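Local coordinates for GXWXG domain-containing protein (Thermomonospora curvata, PDB 4MVE) that is of unknown function, a single-chain protein built around a curled antiparallel beta sheet that combines GXWXG and DUF4334 family sequences, at residues R124-D127 with D128-V131; F69-R72 with D73-E76. One frame throughout, in Å; residues are numbered along the deposited sequence.

How the interactions relate
Two hairpin ends of one curled antiparallel sheet solve the same problem in the same way. In interaction 2 (69-76) and interaction 1 (124-131) a four-residue type I turn is followed by a strand whose first carbonyl receives two consecutive N-H groups, a classic beta bulge that shifts the register by one. In each, an Asn or Asp at the first turn position bends its side chain back to the turn's backbone. Interaction 2 falls in the GXWXG part of the protein and interaction 1 in the DUF4334 part. Their centres lie 18 Å apart and their nearest atoms about 7 Å, without touching. Met-40 is a common neighbour, meeting Phe-69 of one and Val-130 of the other.

Interaction 1: R124-D127 with D128-V131; sequences RVND and DMVV
Val-125 and Met-129 meet at a classic beta bulge closing a hairpin: Met-129 O receives Val-125 N at 2.8 Å and Asn-126 N at 3.1 Å, both from the same face of its carbonyl plane. The packed side lies beside this pair of hydrogen bonds to one carbonyl. Val-125 CB rests 3.7 Å from Met-129 CB, while its CG2 branch, placed beside the backbone N by a chi1 of 170°, meets Val-131 CG2 at 3.7 Å. Asn-126 begins a type I turn, its O accepting Met-129 N. Its CG sits between backbone N and carbonyl carbon (chi1 55°), which brings OD1 within 2.9 Å of Asp-128 N, in the plane of the Asn-126 side-chain carbonyl, and sets ND2 3.6 Å from the selenium (SE) of Met-129, a selenomethionine.

The turn's outer side is looser, more exposed. Arg-124, extended as far as NE, forms a salt bridge, NH2 to Asp-127 OD1 at 2.9 Å; the oxygen lies in the guanidinium plane but is met from above the carboxylate, and Asn-126 CA covers one guanidinium face. Asp-128 instead salt-bridges Arg-151. Val-125 and Met-129 lean on Ile-14 of helix 5-16, and Val-130 packs against Leu-147 of strand 143-149.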
loop_
_atom_site.group_PDB
_atom_site.type_symbol
_atom_site.label_atom_id
_atom_site.label_comp_id
_atom_site.label_asym_id
_atom_site.label_seq_id
_atom_site.Cartn_x
_atom_site.Cartn_y
_atom_site.Cartn_z
ATOM N N ARG A 124 4.930 3.182 -8.941
ATOM C CA ARG A 124 5.110 1.974 -9.723
ATOM C C ARG A 124 6.455 1.296 -9.459
ATOM O O ARG A 124 7.492 1.950 -9.536
ATOM C CB ARG A 124 5.010 2.324 -11.242
ATOM C CG ARG A 124 5.069 1.111 -12.189
ATOM C CD ARG A 124 5.013 1.533 -13.653
ATOM N NE ARG A 124 5.007 0.384 -14.568
ATOM C CZ ARG A 124 6.099 -0.180 -15.071
ATOM N NH1 ARG A 124 7.301 0.291 -14.762
ATOM N NH2 ARG A 124 6.000 -1.227 -15.876
ATOM N N VAL A 125 6.433 -0.016 -9.241
ATOM C CA VAL A 125 7.627 -0.880 -9.208
ATOM C C VAL A 125 7.696 -1.534 -10.622
ATOM O O VAL A 125 8.705 -1.401 -11.312
ATOM C CB VAL A 125 7.667 -1.908 -8.048
ATOM C CG1 VAL A 125 8.808 -2.928 -8.237
ATOM C CG2 VAL A 125 7.795 -1.198 -6.713
ATOM N N ASN A 126 6.571 -2.160 -11.073
ATOM C CA ASN A 126 6.362 -2.705 -12.425
ATOM C C ASN A 126 4.851 -2.763 -12.593
ATOM O O ASN A 126 4.162 -2.336 -11.679
ATOM C CB ASN A 126 7.067 -4.078 -12.637
ATOM C CG ASN A 126 6.665 -5.110 -11.608
ATOM O OD1 ASN A 126 5.474 -5.365 -11.390
ATOM N ND2 ASN A 126 7.647 -5.689 -10.921
ATOM N N ASP A 127 4.320 -3.319 -13.696
ATOM C CA ASP A 127 2.864 -3.380 -13.941
ATOM C C ASP A 127 2.054 -4.088 -12.830
ATOM O O ASP A 127 0.859 -3.812 -12.680
ATOM C CB ASP A 127 2.595 -4.086 -15.277
ATOM C CG ASP A 127 3.055 -3.277 -16.475
ATOM O OD1 ASP A 127 3.216 -2.040 -16.334
ATOM O OD2 ASP A 127 3.268 -3.877 -17.547
ATOM N N ASP A 128 2.703 -5.001 -12.072
ATOM C CA ASP A 128 2.018 -5.786 -11.057
ATOM C C ASP A 128 2.500 -5.529 -9.634
ATOM O O ASP A 128 2.126 -6.286 -8.736
ATOM C CB ASP A 128 2.193 -7.271 -11.396
ATOM C CG ASP A 128 1.584 -7.646 -12.725
ATOM O OD1 ASP A 128 0.588 -6.988 -13.133
ATOM O OD2 ASP A 128 2.118 -8.569 -13.379
HETATM N N MSE A 129 3.316 -4.474 -9.420
HETATM C CA MSE A 129 3.859 -4.119 -8.101
HETATM C C MSE A 129 3.941 -2.622 -7.929
HETATM O O MSE A 129 4.377 -1.919 -8.838
HETATM C CB MSE A 129 5.259 -4.708 -7.865
HETATM C CG MSE A 129 5.303 -6.208 -7.800
HETATM SE SE MSE A 129 7.146 -6.755 -7.531
HETATM C CE MSE A 129 6.825 -8.639 -7.400
ATOM N N VAL A 130 3.503 -2.149 -6.778
ATOM C CA VAL A 130 3.572 -0.738 -6.344
ATOM C C VAL A 130 4.093 -0.695 -4.931
ATOM O O VAL A 130 3.891 -1.650 -4.188
ATOM C CB VAL A 130 2.223 0.048 -6.417
ATOM C CG1 VAL A 130 1.627 0.062 -7.820
ATOM C CG2 VAL A 130 1.212 -0.433 -5.369
ATOM N N VAL A 131 4.721 0.432 -4.531
ATOM C CA VAL A 131 5.100 0.645 -3.139
ATOM C C VAL A 131 4.070 1.659 -2.643
ATOM O O VAL A 131 3.765 2.582 -3.377
ATOM C CB VAL A 131 6.579 1.105 -2.939
ATOM C CG1 VAL A 131 6.801 1.662 -1.532
ATOM C CG2 VAL A 131 7.550 -0.055 -3.179
#

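Interaction 2: F69-R72 with D73-E76; sequences FIDR and DHVE
Asp-71 and His-74 are joined by a His-carboxylate hydrogen bond across the tight end of the beta hairpin formed by strands 64-71 and 74-81. His-74 ND1 is shared between the two carboxylate oxygens, 2.8 Å from Asp-71 OD1 and 3.1 Å from Asp-71 OD2, each accepting through its syn lone pair. The bond to OD2 is the straighter, and OD2 lies in the imidazole plane, whereas OD1 is tilted from it. The carboxylate sits at the ring's edge, its plane turned 69° from that of the ring. OD1 also turns its anti lone pair to Asp-73 N, so one oxygen ties both the turn and the ring. This double duty depends on a chi1 of 54° at Asp-71, which folds the carboxylate back over the turn.

Around this centre a classic beta bulge at Ile-70 and Asp-71 leads into a type I turn from Asp-71 to His-74; His-74 O accepts both Ile-70 N (2.8 Å) and Asp-71 N. His-74 N returns a bond to Asp-71 O. Asp-73 forms a salt bridge with Arg-99 of strand 96-103, and Glu-76 forms another with Arg-68.

On the opposite face of the hairpin from Asp-71 and His-74, Phe-69 and Val-75 point inward side by side. Leu-98 and Met-111 touch both of them, while the indole of Trp-44 meets the Phe-69 ring nearly at right angles. Between 69-72 and 73-76, the nearest apolar approach of the two side chains is Phe-69 CD1 to Val-75 CG1, 3.6 Å.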
loop_
_atom_site.group_PDB
_atom_site.type_symbol
_atom_site.label_atom_id
_atom_site.label_comp_id
_atom_site.label_asym_id
_atom_site.label_seq_id
_atom_site.Cartn_x
_atom_site.Cartn_y
_atom_site.Cartn_z
ATOM N N PHE A 69 -9.542 -2.324 -5.262
ATOM C CA PHE A 69 -9.920 -1.019 -5.809
ATOM C C PHE A 69 -11.064 -1.263 -6.836
ATOM O O PHE A 69 -10.781 -1.764 -7.928
ATOM C CB PHE A 69 -8.686 -0.317 -6.428
ATOM C CG PHE A 69 -7.504 -0.211 -5.477
ATOM C CD1 PHE A 69 -7.278 0.960 -4.742
ATOM C CD2 PHE A 69 -6.608 -1.273 -5.326
ATOM C CE1 PHE A 69 -6.205 1.044 -3.845
ATOM C CE2 PHE A 69 -5.539 -1.186 -4.431
ATOM C CZ PHE A 69 -5.354 -0.036 -3.686
ATOM N N ILE A 70 -12.345 -1.003 -6.469
ATOM C CA ILE A 70 -13.478 -1.270 -7.402
ATOM C C ILE A 70 -13.476 -0.215 -8.500
ATOM O O ILE A 70 -13.439 -0.546 -9.681
ATOM C CB ILE A 70 -14.921 -1.395 -6.781
ATOM C CG1 ILE A 70 -15.032 -1.959 -5.316
ATOM C CG2 ILE A 70 -15.948 -1.973 -7.741
ATOM C CD1 ILE A 70 -14.477 -3.192 -5.014
ATOM N N ASP A 71 -13.568 1.049 -8.093
ATOM C CA ASP A 71 -13.558 2.231 -8.942
ATOM C C ASP A 71 -12.897 3.358 -8.117
ATOM O O ASP A 71 -12.554 3.142 -6.938
ATOM C CB ASP A 71 -14.979 2.592 -9.434
ATOM C CG ASP A 71 -16.050 2.766 -8.353
ATOM O OD1 ASP A 71 -15.837 3.583 -7.420
ATOM O OD2 ASP A 71 -17.147 2.176 -8.504
ATOM N N ARG A 72 -12.714 4.538 -8.736
ATOM C CA ARG A 72 -12.099 5.730 -8.123
ATOM C C ARG A 72 -12.759 6.110 -6.779
ATOM O O ARG A 72 -12.127 6.743 -5.933
ATOM C CB ARG A 72 -12.240 6.898 -9.131
ATOM C CG ARG A 72 -11.602 8.232 -8.762
ATOM C CD ARG A 72 -11.931 9.260 -9.837
ATOM N NE ARG A 72 -11.564 10.625 -9.451
ATOM C CZ ARG A 72 -12.416 11.521 -8.954
ATOM N NH1 ARG A 72 -12.002 12.747 -8.661
ATOM N NH2 ARG A 72 -13.690 11.199 -8.754
ATOM N N ASP A 73 -14.031 5.737 -6.597
ATOM C CA ASP A 73 -14.786 6.134 -5.432
ATOM C C ASP A 73 -15.045 5.007 -4.477
ATOM O O ASP A 73 -15.538 5.266 -3.376
ATOM C CB ASP A 73 -16.103 6.755 -5.871
ATOM C CG ASP A 73 -15.926 8.168 -6.409
ATOM O OD1 ASP A 73 -15.208 8.980 -5.749
ATOM O OD2 ASP A 73 -16.518 8.475 -7.469
ATOM N N HIS A 74 -14.724 3.766 -4.858
ATOM C CA HIS A 74 -15.036 2.625 -3.995
ATOM C C HIS A 74 -13.869 1.644 -3.897
ATOM O O HIS A 74 -13.615 0.863 -4.808
ATOM C CB HIS A 74 -16.317 1.930 -4.492
ATOM C CG HIS A 74 -17.522 2.831 -4.528
ATOM N ND1 HIS A 74 -18.020 3.332 -5.729
ATOM C CD2 HIS A 74 -18.301 3.284 -3.516
ATOM C CE1 HIS A 74 -19.098 4.029 -5.410
ATOM N NE2 HIS A 74 -19.295 4.049 -4.092
ATOM N N VAL A 75 -13.167 1.697 -2.756
ATOM C CA VAL A 75 -12.005 0.882 -2.414
ATOM C C VAL A 75 -12.234 0.130 -1.088
ATOM O O VAL A 75 -12.666 0.732 -0.097
ATOM C CB VAL A 75 -10.748 1.799 -2.306
ATOM C CG1 VAL A 75 -9.486 1.005 -1.944
ATOM C CG2 VAL A 75 -10.521 2.586 -3.605
ATOM N N GLU A 76 -11.861 -1.150 -1.048
ATOM C CA GLU A 76 -11.860 -1.925 0.190
ATOM C C GLU A 76 -10.419 -1.909 0.681
ATOM O O GLU A 76 -9.567 -2.546 0.077
ATOM C CB GLU A 76 -12.436 -3.340 0.007
ATOM C CG GLU A 76 -13.863 -3.312 -0.544
ATOM C CD GLU A 76 -14.364 -4.646 -1.064
ATOM O OE1 GLU A 76 -13.521 -5.460 -1.502
ATOM O OE2 GLU A 76 -15.597 -4.864 -1.076
#